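Local coordinates for protein transmembrane oligosaccharyl transferase (Archaeoglobus fulgidus, PDB 3WAJ) that belongs to the STT3/AglB family of oligosaccharyl transferases and joins a largely helical membrane region to a soluble C-terminal part, at residues I206-Y211 and V252-S257; L259-F264 and F279-L284. All coordinates share one frame; numbering follows the deposited sequence.

Contact 1 (I206-Y211 and V252-S257)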
ATOM      1  N   ILE A 206      27.188  -4.447 -10.041  1.00 63.39           N
ATOM      2  CA  ILE A 206      26.167  -3.585 -10.633  1.00 58.23           C
ATOM      3  C   ILE A 206      24.781  -4.057 -10.233  1.00 52.41           C
ATOM      4  O   ILE A 206      23.915  -3.247  -9.902  1.00 56.16           O
ATOM      5  CB  ILE A 206      26.300  -3.495 -12.182  1.00 59.58           C
ATOM      6  CG1 ILE A 206      27.433  -2.544 -12.564  1.00 65.24           C
ATOM      7  CG2 ILE A 206      25.018  -3.002 -12.817  1.00 55.11           C
ATOM      8  CD1 ILE A 206      27.778  -2.562 -14.030  1.00 66.83           C
ATOM      9  N   THR A 207      24.574  -5.369 -10.259  1.00 49.19           N
ATOM     10  CA  THR A 207      23.289  -5.946  -9.872  1.00 50.83           C
ATOM     11  C   THR A 207      22.994  -5.679  -8.392  1.00 47.08           C
ATOM     12  O   THR A 207      21.854  -5.400  -8.028  1.00 53.76           O
ATOM     13  CB  THR A 207      23.225  -7.449 -10.168  1.00 52.81           C
ATOM     14  OG1 THR A 207      24.245  -8.116  -9.418  1.00 49.40           O
ATOM     15  CG2 THR A 207      23.431  -7.711 -11.651  1.00 52.04           C
ATOM     16  N   ILE A 208      24.013  -5.748  -7.539  1.00 38.85           N
ATOM     17  CA  ILE A 208      23.798  -5.371  -6.143  1.00 41.62           C
ATOM     18  C   ILE A 208      23.422  -3.894  -6.045  1.00 46.20           C
ATOM     19  O   ILE A 208      22.377  -3.544  -5.480  1.00 45.30           O
ATOM     20  CB  ILE A 208      25.005  -5.670  -5.254  1.00 45.14           C
ATOM     21  CG1 ILE A 208      25.147  -7.185  -5.077  1.00 42.79           C
ATOM     22  CG2 ILE A 208      24.848  -4.982  -3.884  1.00 42.59           C
ATOM     23  CD1 ILE A 208      26.365  -7.596  -4.303  1.00 41.94           C
ATOM     24  N   GLY A 209      24.269  -3.040  -6.619  1.00 47.78           N
ATOM     25  CA  GLY A 209      23.987  -1.620  -6.727  1.00 42.99           C
ATOM     26  C   GLY A 209      22.558  -1.348  -7.162  1.00 43.18           C
ATOM     27  O   GLY A 209      21.860  -0.538  -6.529  1.00 42.89           O
ATOM     28  N   LEU A 210      22.112  -2.033  -8.214  1.00 44.04           N
ATOM     29  CA  LEU A 210      20.767  -1.792  -8.748  1.00 44.87           C
ATOM     30  C   LEU A 210      19.712  -2.265  -7.759  1.00 40.39           C
ATOM     31  O   LEU A 210      18.660  -1.631  -7.606  1.00 36.87           O
ATOM     32  CB  LEU A 210      20.589  -2.440 -10.117  1.00 44.61           C
ATOM     33  CG  LEU A 210      21.428  -1.766 -11.198  1.00 45.96           C
ATOM     34  CD1 LEU A 210      21.194  -2.380 -12.564  1.00 47.97           C
ATOM     35  CD2 LEU A 210      21.141  -0.278 -11.232  1.00 43.78           C
ATOM     36  N   TYR A 211      20.015  -3.357  -7.058  1.00 35.45           N
ATOM     37  CA  TYR A 211      19.136  -3.851  -5.992  1.00 34.43           C
ATOM     38  C   TYR A 211      18.883  -2.778  -4.910  1.00 39.02           C
ATOM     39  O   TYR A 211      17.735  -2.430  -4.626  1.00 41.62           O
ATOM     40  CB  TYR A 211      19.703  -5.152  -5.399  1.00 36.37           C
ATOM     41  CG  TYR A 211      18.845  -5.781  -4.328  1.00 38.55           C
ATOM     42  CD1 TYR A 211      17.465  -5.809  -4.444  1.00 39.90           C
ATOM     43  CD2 TYR A 211      19.414  -6.355  -3.207  1.00 39.21           C
ATOM     44  CE1 TYR A 211      16.676  -6.380  -3.464  1.00 41.69           C
ATOM     45  CE2 TYR A 211      18.629  -6.933  -2.219  1.00 39.31           C
ATOM     46  CZ  TYR A 211      17.261  -6.940  -2.356  1.00 39.25           C
ATOM     47  OH  TYR A 211      16.470  -7.505  -1.382  1.00 42.68           O
ATOM     48  N   VAL A 252      35.790  -6.842  -5.221  1.00 61.17           N
ATOM     49  CA  VAL A 252      35.431  -6.065  -6.407  1.00 59.50           C
ATOM     50  C   VAL A 252      33.936  -5.752  -6.435  1.00 59.92           C
ATOM     51  O   VAL A 252      33.537  -4.589  -6.590  1.00 57.48           O
ATOM     52  CB  VAL A 252      35.861  -6.776  -7.719  1.00 50.57           C
ATOM     53  CG1 VAL A 252      35.385  -5.997  -8.953  1.00 48.46           C
ATOM     54  CG2 VAL A 252      37.376  -6.951  -7.758  1.00 45.20           C
ATOM     55  N   THR A 253      33.122  -6.794  -6.273  1.00 59.03           N
ATOM     56  CA  THR A 253      31.659  -6.677  -6.256  1.00 59.27           C
ATOM     57  C   THR A 253      31.155  -5.619  -5.255  1.00 58.53           C
ATOM     58  O   THR A 253      30.414  -4.687  -5.613  1.00 56.65           O
ATOM     59  CB  THR A 253      31.020  -8.034  -5.912  1.00 56.35           C
ATOM     60  OG1 THR A 253      31.421  -9.016  -6.877  1.00 57.27           O
ATOM     61  CG2 THR A 253      29.506  -7.940  -5.890  1.00 56.54           C
ATOM     62  N   PHE A 254      31.562  -5.768  -4.003  1.00 54.21           N
ATOM     63  CA  PHE A 254      31.168  -4.822  -2.969  1.00 58.41           C
ATOM     64  C   PHE A 254      31.737  -3.433  -3.238  1.00 58.36           C
ATOM     65  O   PHE A 254      31.067  -2.437  -2.987  1.00 59.65           O
ATOM     66  CB  PHE A 254      31.558  -5.348  -1.581  1.00 55.35           C
ATOM     67  CG  PHE A 254      30.672  -6.460  -1.096  1.00 56.83           C
ATOM     68  CD1 PHE A 254      29.286  -6.336  -1.163  1.00 53.66           C
ATOM     69  CD2 PHE A 254      31.215  -7.634  -0.586  1.00 57.17           C
ATOM     70  CE1 PHE A 254      28.450  -7.357  -0.715  1.00 56.68           C
ATOM     71  CE2 PHE A 254      30.386  -8.670  -0.137  1.00 57.30           C
ATOM     72  CZ  PHE A 254      29.002  -8.527  -0.201  1.00 60.11           C
ATOM     73  N   ALA A 255      32.960  -3.365  -3.761  1.00 52.35           N
ATOM     74  CA  ALA A 255      33.528  -2.074  -4.146  1.00 51.93           C
ATOM     75  C   ALA A 255      32.669  -1.398  -5.220  1.00 51.79           C
ATOM     76  O   ALA A 255      32.322  -0.214  -5.103  1.00 53.35           O
ATOM     77  CB  ALA A 255      34.974  -2.226  -4.620  1.00 49.55           C
ATOM     78  N   VAL A 256      32.319  -2.151  -6.258  1.00 48.78           N
ATOM     79  CA  VAL A 256      31.537  -1.591  -7.350  1.00 49.86           C
ATOM     80  C   VAL A 256      30.158  -1.152  -6.864  1.00 51.12           C
ATOM     81  O   VAL A 256      29.713  -0.055  -7.185  1.00 52.50           O
ATOM     82  CB  VAL A 256      31.438  -2.564  -8.546  1.00 54.05           C
ATOM     83  CG1 VAL A 256      30.393  -2.089  -9.557  1.00 52.98           C
ATOM     84  CG2 VAL A 256      32.805  -2.716  -9.219  1.00 53.52           C
ATOM     85  N   SER A 257      29.498  -1.993  -6.071  1.00 48.85           N
ATOM     86  CA  SER A 257      28.155  -1.681  -5.579  1.00 48.61           C
ATOM     87  C   SER A 257      28.156  -0.368  -4.815  1.00 48.03           C
ATOM     88  O   SER A 257      27.220   0.427  -4.932  1.00 51.69           O
ATOM     89  CB  SER A 257      27.622  -2.801  -4.680  1.00 48.11           C
ATOM     90  OG  SER A 257      28.364  -2.892  -3.477  1.00 48.69           O
TER

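Contact 2 (L259-F264 and F279-L284)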
ATOM      1  N   LEU A 259      30.253   2.173  -5.247  1.00 53.54           N
ATOM      2  CA  LEU A 259      30.427   3.240  -6.228  1.00 57.91           C
ATOM      3  C   LEU A 259      29.105   3.621  -6.869  1.00 59.17           C
ATOM      4  O   LEU A 259      28.806   4.802  -7.055  1.00 66.42           O
ATOM      5  CB  LEU A 259      31.394   2.796  -7.326  1.00 61.71           C
ATOM      6  CG  LEU A 259      32.870   2.965  -7.022  1.00 69.97           C
ATOM      7  CD1 LEU A 259      33.700   2.414  -8.172  1.00 77.46           C
ATOM      8  CD2 LEU A 259      33.147   4.437  -6.801  1.00 69.25           C
ATOM      9  N   ILE A 260      28.329   2.610  -7.232  1.00 51.08           N
ATOM     10  CA  ILE A 260      27.022   2.822  -7.837  1.00 53.08           C
ATOM     11  C   ILE A 260      26.056   3.466  -6.842  1.00 51.79           C
ATOM     12  O   ILE A 260      25.239   4.311  -7.206  1.00 51.45           O
ATOM     13  CB  ILE A 260      26.463   1.495  -8.353  1.00 49.90           C
ATOM     14  CG1 ILE A 260      27.370   0.985  -9.461  1.00 53.86           C
ATOM     15  CG2 ILE A 260      25.016   1.644  -8.845  1.00 44.02           C
ATOM     16  CD1 ILE A 260      27.126  -0.430  -9.797  1.00 60.28           C
ATOM     17  N   TYR A 261      26.164   3.074  -5.579  1.00 48.31           N
ATOM     18  CA  TYR A 261      25.292   3.619  -4.558  1.00 44.50           C
ATOM     19  C   TYR A 261      25.666   5.050  -4.216  1.00 47.33           C
ATOM     20  O   TYR A 261      24.795   5.872  -3.911  1.00 50.00           O
ATOM     21  CB  TYR A 261      25.352   2.767  -3.291  1.00 37.36           C
ATOM     22  CG  TYR A 261      24.399   3.260  -2.239  1.00 34.33           C
ATOM     23  CD1 TYR A 261      23.035   3.087  -2.385  1.00 35.69           C
ATOM     24  CD2 TYR A 261      24.858   3.922  -1.119  1.00 38.76           C
ATOM     25  CE1 TYR A 261      22.149   3.548  -1.431  1.00 43.02           C
ATOM     26  CE2 TYR A 261      23.983   4.393  -0.155  1.00 43.72           C
ATOM     27  CZ  TYR A 261      22.629   4.202  -0.314  1.00 46.03           C
ATOM     28  OH  TYR A 261      21.764   4.664   0.652  1.00 46.53           O
ATOM     29  N   LEU A 262      26.971   5.319  -4.272  1.00 45.19           N
ATOM     30  CA  LEU A 262      27.585   6.558  -3.782  1.00 41.73           C
ATOM     31  C   LEU A 262      26.865   7.875  -4.118  1.00 43.55           C
ATOM     32  O   LEU A 262      26.682   8.713  -3.231  1.00 47.68           O
ATOM     33  CB  LEU A 262      29.053   6.631  -4.210  1.00 43.29           C
ATOM     34  CG  LEU A 262      29.865   7.845  -3.767  1.00 38.58           C
ATOM     35  CD1 LEU A 262      29.779   7.980  -2.254  1.00 40.66           C
ATOM     36  CD2 LEU A 262      31.327   7.696  -4.215  1.00 42.05           C
ATOM     37  N   PRO A 263      26.461   8.069  -5.386  1.00 40.92           N
ATOM     38  CA  PRO A 263      25.791   9.339  -5.694  1.00 48.92           C
ATOM     39  C   PRO A 263      24.501   9.572  -4.913  1.00 49.69           C
ATOM     40  O   PRO A 263      24.060  10.723  -4.803  1.00 48.64           O
ATOM     41  CB  PRO A 263      25.461   9.207  -7.189  1.00 47.39           C
ATOM     42  CG  PRO A 263      26.467   8.273  -7.720  1.00 46.54           C
ATOM     43  CD  PRO A 263      26.748   7.289  -6.608  1.00 45.05           C
ATOM     44  N   PHE A 264      23.906   8.508  -4.378  1.00 46.83           N
ATOM     45  CA  PHE A 264      22.596   8.635  -3.743  1.00 49.24           C
ATOM     46  C   PHE A 264      22.663   8.556  -2.222  1.00 47.80           C
ATOM     47  O   PHE A 264      21.646   8.693  -1.534  1.00 48.62           O
ATOM     48  CB  PHE A 264      21.650   7.575  -4.295  1.00 44.43           C
ATOM     49  CG  PHE A 264      21.664   7.488  -5.794  1.00 44.15           C
ATOM     50  CD1 PHE A 264      20.790   8.263  -6.557  1.00 42.35           C
ATOM     51  CD2 PHE A 264      22.550   6.636  -6.445  1.00 48.21           C
ATOM     52  CE1 PHE A 264      20.796   8.180  -7.953  1.00 39.46           C
ATOM     53  CE2 PHE A 264      22.565   6.544  -7.841  1.00 45.84           C
ATOM     54  CZ  PHE A 264      21.691   7.326  -8.595  1.00 39.19           C
ATOM     55  N   PHE A 279      24.260   5.119   5.559  1.00 43.47           N
ATOM     56  CA  PHE A 279      24.285   3.809   6.208  1.00 41.81           C
ATOM     57  C   PHE A 279      24.522   2.688   5.189  1.00 42.94           C
ATOM     58  O   PHE A 279      25.377   1.814   5.378  1.00 41.48           O
ATOM     59  CB  PHE A 279      22.975   3.533   6.952  1.00 38.46           C
ATOM     60  CG  PHE A 279      22.912   2.150   7.543  1.00 39.12           C
ATOM     61  CD1 PHE A 279      22.076   1.188   7.004  1.00 37.72           C
ATOM     62  CD2 PHE A 279      23.726   1.801   8.625  1.00 37.91           C
ATOM     63  CE1 PHE A 279      22.025  -0.102   7.540  1.00 44.47           C
ATOM     64  CE2 PHE A 279      23.683   0.515   9.162  1.00 40.54           C
ATOM     65  CZ  PHE A 279      22.837  -0.438   8.619  1.00 42.63           C
ATOM     66  N   GLN A 280      23.752   2.719   4.108  1.00 39.41           N
ATOM     67  CA  GLN A 280      23.839   1.685   3.090  1.00 40.54           C
ATOM     68  C   GLN A 280      25.234   1.655   2.448  1.00 47.30           C
ATOM     69  O   GLN A 280      25.790   0.574   2.225  1.00 50.27           O
ATOM     70  CB  GLN A 280      22.704   1.828   2.055  1.00 39.47           C
ATOM     71  CG  GLN A 280      21.300   1.535   2.607  1.00 36.57           C
ATOM     72  CD  GLN A 280      20.543   2.778   3.110  1.00 41.02           C
ATOM     73  OE1 GLN A 280      21.140   3.770   3.559  1.00 38.27           O
ATOM     74  NE2 GLN A 280      19.212   2.713   3.042  1.00 41.03           N
ATOM     75  N   LEU A 281      25.796   2.845   2.191  1.00 45.61           N
ATOM     76  CA  LEU A 281      27.168   3.010   1.694  1.00 43.51           C
ATOM     77  C   LEU A 281      28.195   2.374   2.640  1.00 45.77           C
ATOM     78  O   LEU A 281      29.132   1.706   2.201  1.00 46.36           O
ATOM     79  CB  LEU A 281      27.491   4.501   1.514  1.00 42.58           C
ATOM     80  CG  LEU A 281      28.891   4.893   1.011  1.00 42.01           C
ATOM     81  CD1 LEU A 281      29.154   4.370  -0.401  1.00 38.40           C
ATOM     82  CD2 LEU A 281      29.117   6.406   1.050  1.00 38.71           C
ATOM     83  N   LEU A 282      28.013   2.595   3.940  1.00 42.54           N
ATOM     84  CA  LEU A 282      28.865   1.984   4.948  1.00 45.07           C
ATOM     85  C   LEU A 282      28.769   0.470   4.846  1.00 50.36           C
ATOM     86  O   LEU A 282      29.786  -0.225   4.921  1.00 55.23           O
ATOM     87  CB  LEU A 282      28.454   2.442   6.347  1.00 47.87           C
ATOM     88  CG  LEU A 282      29.274   3.541   7.023  1.00 55.11           C
ATOM     89  CD1 LEU A 282      29.781   4.577   6.031  1.00 57.58           C
ATOM     90  CD2 LEU A 282      28.436   4.208   8.107  1.00 49.28           C
ATOM     91  N   VAL A 283      27.553  -0.044   4.668  1.00 41.29           N
ATOM     92  CA  VAL A 283      27.373  -1.490   4.580  1.00 41.59           C
ATOM     93  C   VAL A 283      28.152  -2.062   3.406  1.00 37.80           C
ATOM     94  O   VAL A 283      28.867  -3.045   3.548  1.00 39.25           O
ATOM     95  CB  VAL A 283      25.888  -1.912   4.483  1.00 42.97           C
ATOM     96  CG1 VAL A 283      25.788  -3.422   4.309  1.00 39.60           C
ATOM     97  CG2 VAL A 283      25.144  -1.493   5.729  1.00 42.94           C
ATOM     98  N   LEU A 284      28.038  -1.421   2.252  1.00 37.47           N
ATOM     99  CA  LEU A 284      28.700  -1.924   1.058  1.00 42.74           C
ATOM    100  C   LEU A 284      30.232  -1.751   1.110  1.00 49.43           C
ATOM    101  O   LEU A 284      30.968  -2.637   0.672  1.00 53.43           O
ATOM    102  CB  LEU A 284      28.065  -1.326  -0.206  1.00 44.18           C
ATOM    103  CG  LEU A 284      26.546  -1.560  -0.276  1.00 45.96           C
ATOM    104  CD1 LEU A 284      25.914  -0.823  -1.446  1.00 40.96           C
ATOM    105  CD2 LEU A 284      26.215  -3.053  -0.358  1.00 42.62           C
TER

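Contact 1 (I206-Y211 and V252-S257)
Two helices of the membrane region, 199-214 and 243-261, pack closely where G209 meets S257. The CA atoms of this pair lie 4.3 Å apart, and the short segments 206-211 and 252-257 cross at -41° with their axes 8.0 Å apart. Both run in broadly the same direction, and the negative sign marks the crossing as right-handed. G209 has no side chain, and S257 brings only a small one to this point, so the backbones can come this close, and S257 CB rests 3.9 Å from G209 N.

I208 carries most of the apolar contact and touches with two separate branches. Its CG2, anti to the backbone N, lies against S257 CB at 3.6 Å. The other branch runs out to CD1 and meets T253 CG2 at 3.5 Å, the two side chains crossing at about a right angle; the same methyl also approaches the F254 ring obliquely, 4.2 Å from CE1. This is helix-against-helix packing within the STT3 N-terminal region. I208 leans as well on A173 of helix 163-181, the helix that starts at the zinc ligand H163, and on I221 and I225 of helix 221-234.

The polar groups at the interface are satisfied along their own helix. With chi1 at 67°, S257 OG lies between its backbone N and carbonyl carbon and can bond back to F254 O at 2.8 Å; it comes in at a C=O...donor angle of 111°, tilted from the carbonyl plane. T253 OG1 similarly bonds to V249 O, leaving CG2 as the branch that meets I208. At the partly exposed margin, V256 CG1 lies 4.2 Å from I206 CG1 and close to the backbone N of I206.

Contact 2 (L259-F264 and F279-L284)
The ring of Y261 leans obliquely against the first turns of helix 278-303, with Q280 near its hydroxyl end, L281 along its CD2-CE2 side and L284 near its root. The ring is directed across the gap because CG stands anti to the backbone N (chi1 -177°). Its CE2 then comes within 3.3 Å of L281 N, and CD2 lies 3.8 Å from L281 CB, while CZ rests 3.4 Å from Q280 CB. The aromatic ring therefore packs on backbone as well as on side chains.

Q280 starts beside the phenol, its CB near CZ and OH, and then bends at chi2 (93°), carrying its amide alongside the hydroxyl. The amide plane is turned 38° from the ring, so the two flat groups are neither parallel nor perpendicular. Y261 OH and Q280 OE1 approach to 3.1 Å, but each has its hydrogen bond with S277, just ahead of the segment: the tyrosine hydroxyl with S277 O and the amide oxygen with S277 OG. Q280 NE2 bonds to F275 O and G216 O, so both ends of the amide are held, which should fix its rotation.

Methyl groups complete the contact on the two flanks of the tyrosine. L284 CD1 lies 4.1 Å from Y261 CB. On the more exposed flank, L262 CD1 meets L281 CD2 at 3.7 Å, the two leucine side chains crossing at a slant.

Among its neighbours, the contact joins the last part of helix 243-261 and the residues that follow it to the start of helix 278-303. Y261 also touches V212 of helix 199-214, and L284 packs on S257 and A258 one turn back along helix 243-261 and on A222 of helix 221-234.

Followed from the N terminus, the chain runs along helix 199-214, passes through helix 221-234 and comes back alongside as helix 243-261, running in broadly the same direction, where contact 1 closes a loop with 40 residues between its segments. Contact 2 opens just beyond, in the last part of that same helix, and closes a shorter loop of 14 mostly non-helical residues at helix 278-303. The two loops lie in series, neither nesting nor crossing. With centres about 9 Å apart, the contacts also touch directly: I260 CD1 reaches I206 CA at 3.4 Å, and F254 CB lies 3.6 Å from L284 O. Helix 243-261 thus ties helix 199-214 to helix 278-303.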